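PDB 7K46: aspartate carbamoyltransferase from Leishmania major, which probably catalyses the transfer of a carbamoyl group from carbamoyl phosphate to aspartate, the second step of de novo pyrimidine synthesis. Local coordinates for residues Ile46-Phe59 with Met73-Val85. Numbering follows the deposited sequence.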
loop_
_atom_site.group_PDB
_atom_site.type_symbol
_atom_site.label_atom_id
_atom_site.label_comp_id
_atom_site.label_asym_id
_atom_site.label_seq_id
_atom_site.Cartn_x
_atom_site.Cartn_y
_atom_site.Cartn_z
ATOM N N ILE A 46 -0.721 17.978 11.463
ATOM C CA ILE A 46 -1.827 17.565 12.320
ATOM C C ILE A 46 -1.601 16.117 12.722
ATOM O O ILE A 46 -1.386 15.259 11.859
ATOM C CB ILE A 46 -3.189 17.724 11.619
ATOM C CG1 ILE A 46 -3.410 19.184 11.210
ATOM C CG2 ILE A 46 -4.322 17.245 12.542
ATOM C CD1 ILE A 46 -4.620 19.377 10.273
ATOM N N ASP A 47 -1.651 15.844 14.025
ATOM C CA ASP A 47 -1.332 14.518 14.539
ATOM C C ASP A 47 -2.482 13.918 15.337
ATOM O O ASP A 47 -2.291 12.902 16.024
ATOM C CB ASP A 47 -0.064 14.588 15.401
ATOM C CG ASP A 47 0.709 13.282 15.410
ATOM O OD1 ASP A 47 0.944 12.729 14.306
ATOM O OD2 ASP A 47 1.086 12.816 16.516
ATOM N N THR A 48 -3.668 14.523 15.257
ATOM C CA THR A 48 -4.798 14.147 16.102
ATOM C C THR A 48 -5.180 12.679 15.945
ATOM O O THR A 48 -5.610 12.042 16.918
ATOM C CB THR A 48 -5.994 15.044 15.768
ATOM O OG1 THR A 48 -5.593 16.415 15.890
ATOM C CG2 THR A 48 -7.149 14.784 16.730
ATOM N N LEU A 49 -5.033 12.121 14.747
ATOM C CA LEU A 49 -5.457 10.754 14.488
ATOM C C LEU A 49 -4.303 9.757 14.554
ATOM O O LEU A 49 -4.433 8.639 14.049
ATOM C CB LEU A 49 -6.182 10.665 13.141
ATOM C CG LEU A 49 -7.507 11.453 13.048
ATOM C CD1 LEU A 49 -8.272 11.100 11.772
ATOM C CD2 LEU A 49 -8.401 11.285 14.294
ATOM N N ARG A 50 -3.194 10.119 15.201
ATOM C CA ARG A 50 -2.104 9.173 15.408
ATOM C C ARG A 50 -2.627 7.904 16.069
ATOM O O ARG A 50 -3.349 7.965 17.061
ATOM C CB ARG A 50 -1.020 9.810 16.281
ATOM C CG ARG A 50 0.290 9.026 16.359
ATOM C CD ARG A 50 1.241 9.632 17.389
ATOM N NE ARG A 50 0.824 9.329 18.754
ATOM C CZ ARG A 50 0.160 10.164 19.543
ATOM N NH1 ARG A 50 -0.145 11.392 19.151
ATOM N NH2 ARG A 50 -0.211 9.754 20.753
ATOM N N GLY A 51 -2.267 6.750 15.507
ATOM C CA GLY A 51 -2.713 5.490 16.063
ATOM C C GLY A 51 -4.095 5.031 15.638
ATOM O O GLY A 51 -4.537 3.970 16.096
ATOM N N ARG A 52 -4.799 5.789 14.797
ATOM C CA ARG A 52 -6.079 5.361 14.252
ATOM C C ARG A 52 -5.874 4.818 12.841
ATOM O O ARG A 52 -5.013 5.289 12.099
ATOM C CB ARG A 52 -7.092 6.511 14.224
ATOM C CG ARG A 52 -7.179 7.305 15.528
ATOM C CD ARG A 52 -7.495 6.429 16.743
ATOM N NE ARG A 52 -7.222 7.170 17.975
ATOM C CZ ARG A 52 -6.721 6.651 19.088
ATOM N NH1 ARG A 52 -6.473 5.355 19.201
ATOM N NH2 ARG A 52 -6.459 7.456 20.118
ATOM N N VAL A 53 -6.685 3.829 12.471
ATOM C CA VAL A 53 -6.471 3.045 11.256
ATOM C C VAL A 53 -7.676 3.186 10.333
ATOM O O VAL A 53 -8.815 2.963 10.754
ATOM C CB VAL A 53 -6.231 1.563 11.594
ATOM C CG1 VAL A 53 -6.300 0.693 10.318
ATOM C CG2 VAL A 53 -4.891 1.404 12.305
ATOM N N MET A 54 -7.412 3.529 9.075
ATOM C CA MET A 54 -8.401 3.495 8.008
ATOM C C MET A 54 -8.129 2.273 7.140
ATOM O O MET A 54 -6.972 2.023 6.771
ATOM C CB MET A 54 -8.312 4.765 7.146
ATOM C CG MET A 54 -8.999 4.644 5.760
ATOM S SD MET A 54 -8.644 6.057 4.673
ATOM C CE MET A 54 -9.658 7.320 5.442
ATOM N N THR A 55 -9.181 1.526 6.794
ATOM C CA THR A 55 -9.066 0.524 5.733
ATOM C C THR A 55 -9.992 0.888 4.582
ATOM O O THR A 55 -11.227 0.889 4.759
ATOM C CB THR A 55 -9.391 -0.898 6.209
ATOM O OG1 THR A 55 -8.505 -1.275 7.266
ATOM C CG2 THR A 55 -9.204 -1.879 5.050
ATOM N N PRO A 56 -9.466 1.157 3.391
ATOM C CA PRO A 56 -10.325 1.258 2.207
ATOM C C PRO A 56 -10.612 -0.116 1.628
ATOM O O PRO A 56 -9.743 -0.995 1.591
ATOM C CB PRO A 56 -9.488 2.101 1.227
ATOM C CG PRO A 56 -8.227 2.511 2.012
ATOM C CD PRO A 56 -8.067 1.473 3.075
ATOM N N LEU A 57 -11.851 -0.293 1.177
ATOM C CA LEU A 57 -12.296 -1.535 0.550
ATOM C C LEU A 57 -12.936 -1.124 -0.770
ATOM O O LEU A 57 -14.093 -0.694 -0.796
ATOM C CB LEU A 57 -13.266 -2.302 1.452
ATOM C CG LEU A 57 -13.581 -3.743 1.041
ATOM C CD1 LEU A 57 -12.342 -4.639 1.209
ATOM C CD2 LEU A 57 -14.767 -4.282 1.836
ATOM N N PHE A 58 -12.174 -1.225 -1.860
ATOM C CA PHE A 58 -12.580 -0.680 -3.152
ATOM C C PHE A 58 -12.807 -1.834 -4.120
ATOM O O PHE A 58 -11.858 -2.516 -4.528
ATOM C CB PHE A 58 -11.537 0.308 -3.683
ATOM C CG PHE A 58 -11.726 1.720 -3.190
ATOM C CD1 PHE A 58 -11.846 1.993 -1.832
ATOM C CD2 PHE A 58 -11.762 2.783 -4.088
ATOM C CE1 PHE A 58 -12.018 3.301 -1.375
ATOM C CE2 PHE A 58 -11.937 4.092 -3.642
ATOM C CZ PHE A 58 -12.058 4.354 -2.287
ATOM N N PHE A 59 -14.072 -2.074 -4.456
ATOM C CA PHE A 59 -14.434 -3.124 -5.396
ATOM C C PHE A 59 -14.377 -2.656 -6.841
ATOM O O PHE A 59 -14.439 -3.487 -7.755
ATOM C CB PHE A 59 -15.834 -3.660 -5.078
ATOM C CG PHE A 59 -15.893 -4.481 -3.819
ATOM C CD1 PHE A 59 -15.987 -3.867 -2.580
ATOM C CD2 PHE A 59 -15.850 -5.867 -3.876
ATOM C CE1 PHE A 59 -16.035 -4.615 -1.418
ATOM C CE2 PHE A 59 -15.903 -6.622 -2.711
ATOM C CZ PHE A 59 -15.995 -5.989 -1.481
ATOM N N MET A 73 -6.275 10.946 5.488
ATOM C CA MET A 73 -6.020 10.231 6.735
ATOM C C MET A 73 -4.584 10.451 7.215
ATOM O O MET A 73 -4.349 10.735 8.396
ATOM C CB MET A 73 -6.312 8.738 6.533
ATOM C CG MET A 73 -6.240 7.899 7.814
ATOM S SD MET A 73 -7.612 8.319 8.914
ATOM C CE MET A 73 -7.331 7.139 10.254
ATOM N N MET A 74 -3.608 10.351 6.312
ATOM C CA MET A 74 -2.214 10.465 6.744
ATOM C C MET A 74 -1.845 11.893 7.147
ATOM O O MET A 74 -1.007 12.084 8.037
ATOM C CB MET A 74 -1.284 9.951 5.638
ATOM C CG MET A 74 -1.513 8.463 5.352
ATOM S SD MET A 74 -0.450 7.864 4.014
ATOM C CE MET A 74 -1.120 6.206 3.773
ATOM N N ARG A 75 -2.446 12.899 6.516
ATOM C CA ARG A 75 -2.187 14.283 6.895
ATOM C C ARG A 75 -2.894 14.682 8.189
ATOM O O ARG A 75 -2.715 15.810 8.654
ATOM C CB ARG A 75 -2.595 15.218 5.754
ATOM C CG ARG A 75 -1.683 15.120 4.520
ATOM C CD ARG A 75 -2.054 16.196 3.514
ATOM N NE ARG A 75 -1.161 16.209 2.361
ATOM C CZ ARG A 75 -0.002 16.847 2.320
ATOM N NH1 ARG A 75 0.473 17.495 3.381
ATOM N NH2 ARG A 75 0.710 16.825 1.195
ATOM N N LEU A 76 -3.701 13.794 8.767
ATOM C CA LEU A 76 -4.208 13.954 10.123
ATOM C C LEU A 76 -3.404 13.147 11.126
ATOM O O LEU A 76 -3.760 13.111 12.312
ATOM C CB LEU A 76 -5.690 13.544 10.183
ATOM C CG LEU A 76 -6.616 14.443 9.345
ATOM C CD1 LEU A 76 -7.997 13.815 9.221
ATOM C CD2 LEU A 76 -6.701 15.861 9.925
ATOM N N GLY A 77 -2.321 12.504 10.681
ATOM C CA GLY A 77 -1.526 11.640 11.525
ATOM C C GLY A 77 -1.974 10.195 11.574
ATOM O O GLY A 77 -1.324 9.384 12.248
ATOM N N GLY A 78 -3.053 9.837 10.874
ATOM C CA GLY A 78 -3.569 8.484 10.935
ATOM C C GLY A 78 -2.825 7.516 10.028
ATOM O O GLY A 78 -1.974 7.897 9.226
ATOM N N SER A 79 -3.174 6.239 10.174
ATOM C CA SER A 79 -2.581 5.131 9.431
ATOM C C SER A 79 -3.590 4.570 8.438
ATOM O O SER A 79 -4.799 4.662 8.651
ATOM C CB SER A 79 -2.147 4.005 10.381
ATOM O OG SER A 79 -1.154 4.460 11.283
ATOM N N VAL A 80 -3.088 3.962 7.366
ATOM C CA VAL A 80 -3.941 3.323 6.367
ATOM C C VAL A 80 -3.455 1.904 6.121
ATOM O O VAL A 80 -2.271 1.684 5.837
ATOM C CB VAL A 80 -3.955 4.100 5.038
ATOM C CG1 VAL A 80 -4.840 3.370 4.018
ATOM C CG2 VAL A 80 -4.436 5.526 5.275
ATOM N N VAL A 81 -4.374 0.946 6.191
ATOM C CA VAL A 81 -4.092 -0.455 5.904
ATOM C C VAL A 81 -4.867 -0.836 4.649
ATOM O O VAL A 81 -6.087 -0.647 4.596
ATOM C CB VAL A 81 -4.491 -1.360 7.084
ATOM C CG1 VAL A 81 -4.372 -2.845 6.690
ATOM C CG2 VAL A 81 -3.626 -1.043 8.317
ATOM N N ASN A 82 -4.167 -1.374 3.652
ATOM C CA ASN A 82 -4.821 -1.842 2.435
ATOM C C ASN A 82 -5.497 -3.187 2.676
ATOM O O ASN A 82 -5.067 -3.979 3.516
ATOM C CB ASN A 82 -3.811 -1.990 1.295
ATOM C CG ASN A 82 -2.853 -0.822 1.207
ATOM O OD1 ASN A 82 -3.268 0.337 1.162
ATOM N ND2 ASN A 82 -1.556 -1.123 1.189
ATOM N N PHE A 83 -6.559 -3.452 1.917
ATOM C CA PHE A 83 -7.232 -4.750 1.975
ATOM C C PHE A 83 -7.661 -5.101 0.554
ATOM O O PHE A 83 -8.651 -4.563 0.052
ATOM C CB PHE A 83 -8.422 -4.717 2.922
ATOM C CG PHE A 83 -8.929 -6.074 3.305
ATOM C CD1 PHE A 83 -9.750 -6.798 2.442
ATOM C CD2 PHE A 83 -8.597 -6.629 4.535
ATOM C CE1 PHE A 83 -10.225 -8.045 2.799
ATOM C CE2 PHE A 83 -9.073 -7.878 4.901
ATOM C CZ PHE A 83 -9.885 -8.591 4.033
ATOM N N LYS A 84 -6.916 -5.998 -0.082
ATOM C CA LYS A 84 -7.214 -6.406 -1.451
ATOM C C LYS A 84 -8.483 -7.244 -1.478
ATOM O O LYS A 84 -8.585 -8.257 -0.774
ATOM C CB LYS A 84 -6.046 -7.198 -2.034
ATOM N N VAL A 85 -9.454 -6.818 -2.283
ATOM C CA VAL A 85 -10.621 -7.654 -2.523
ATOM C C VAL A 85 -10.172 -8.915 -3.245
ATOM O O VAL A 85 -9.451 -8.853 -4.250
ATOM C CB VAL A 85 -11.677 -6.871 -3.319
ATOM C CG1 VAL A 85 -12.818 -7.790 -3.719
ATOM C CG2 VAL A 85 -12.186 -5.683 -2.497
HETATM O O HOH W 1 -0.055 16.723 8.801
HETATM O O HOH W 2 -0.983 6.577 12.890
HETATM O O HOH W 3 -7.392 -1.272 0.304
HETATM O O HOH W 4 -9.554 -2.512 -1.569
HETATM O O HOH W 5 -9.226 -4.548 -3.839
#
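S79 N donates a hydrogen bond to R52 O, M54 N to S79 O and V81 N to M54 O, all at 2.8–2.9 Å, a parallel ladder joining strands 53-58 and 79-80. These two strands and helix 63-74 form a beta-alpha-beta unit in the carbamoyl-phosphate-binding domain, with 79-80 at the edge of its parallel sheet. Before the ladder, L49 N bonds to L76 O, and a water bridges G51 N, G77 O and S79 OG.

Beyond it, water takes over. P56, lacking an N-H, ends the direct pairing: its CD packs against V81 O, and one water links P56 O to F83 N. A second joins F58 N to F83 O. At this end V85 CG2 makes a CH-pi contact over the F59 ring, 3.8 Å from its centroid and 8° off the normal.

V53 and V81, beta-branched and suited to extended chain, meet on one face, CG1 of V53 lying 3.8 Å from CG2 of V81. On the other, M54 and M73 run past each other in opposite directions. M54 CG stands anti to the backbone N (chi1 162°), and a bend at chi3 brings CE within 3.8 Å of M73 CB; such flexible thioether chains readily fill the angle between strand and helix. L49 and L76 lie side by side, CD1 to CD1.

The helix itself ends in a Schellman motif: G78 N reaches back to M73 O and G77 N to M74 O. Glycine suits position 77 twice over: phi is positive, and its CA hydrogens face D47 CA closely.

Farther out, the unit borders both neighbours in the trimer: R52 NH2 bonds to G43 O of the second subunit, whereas R75 NH2 bonds to Y106 O and forms a salt bridge with D108 OD2, both of the third.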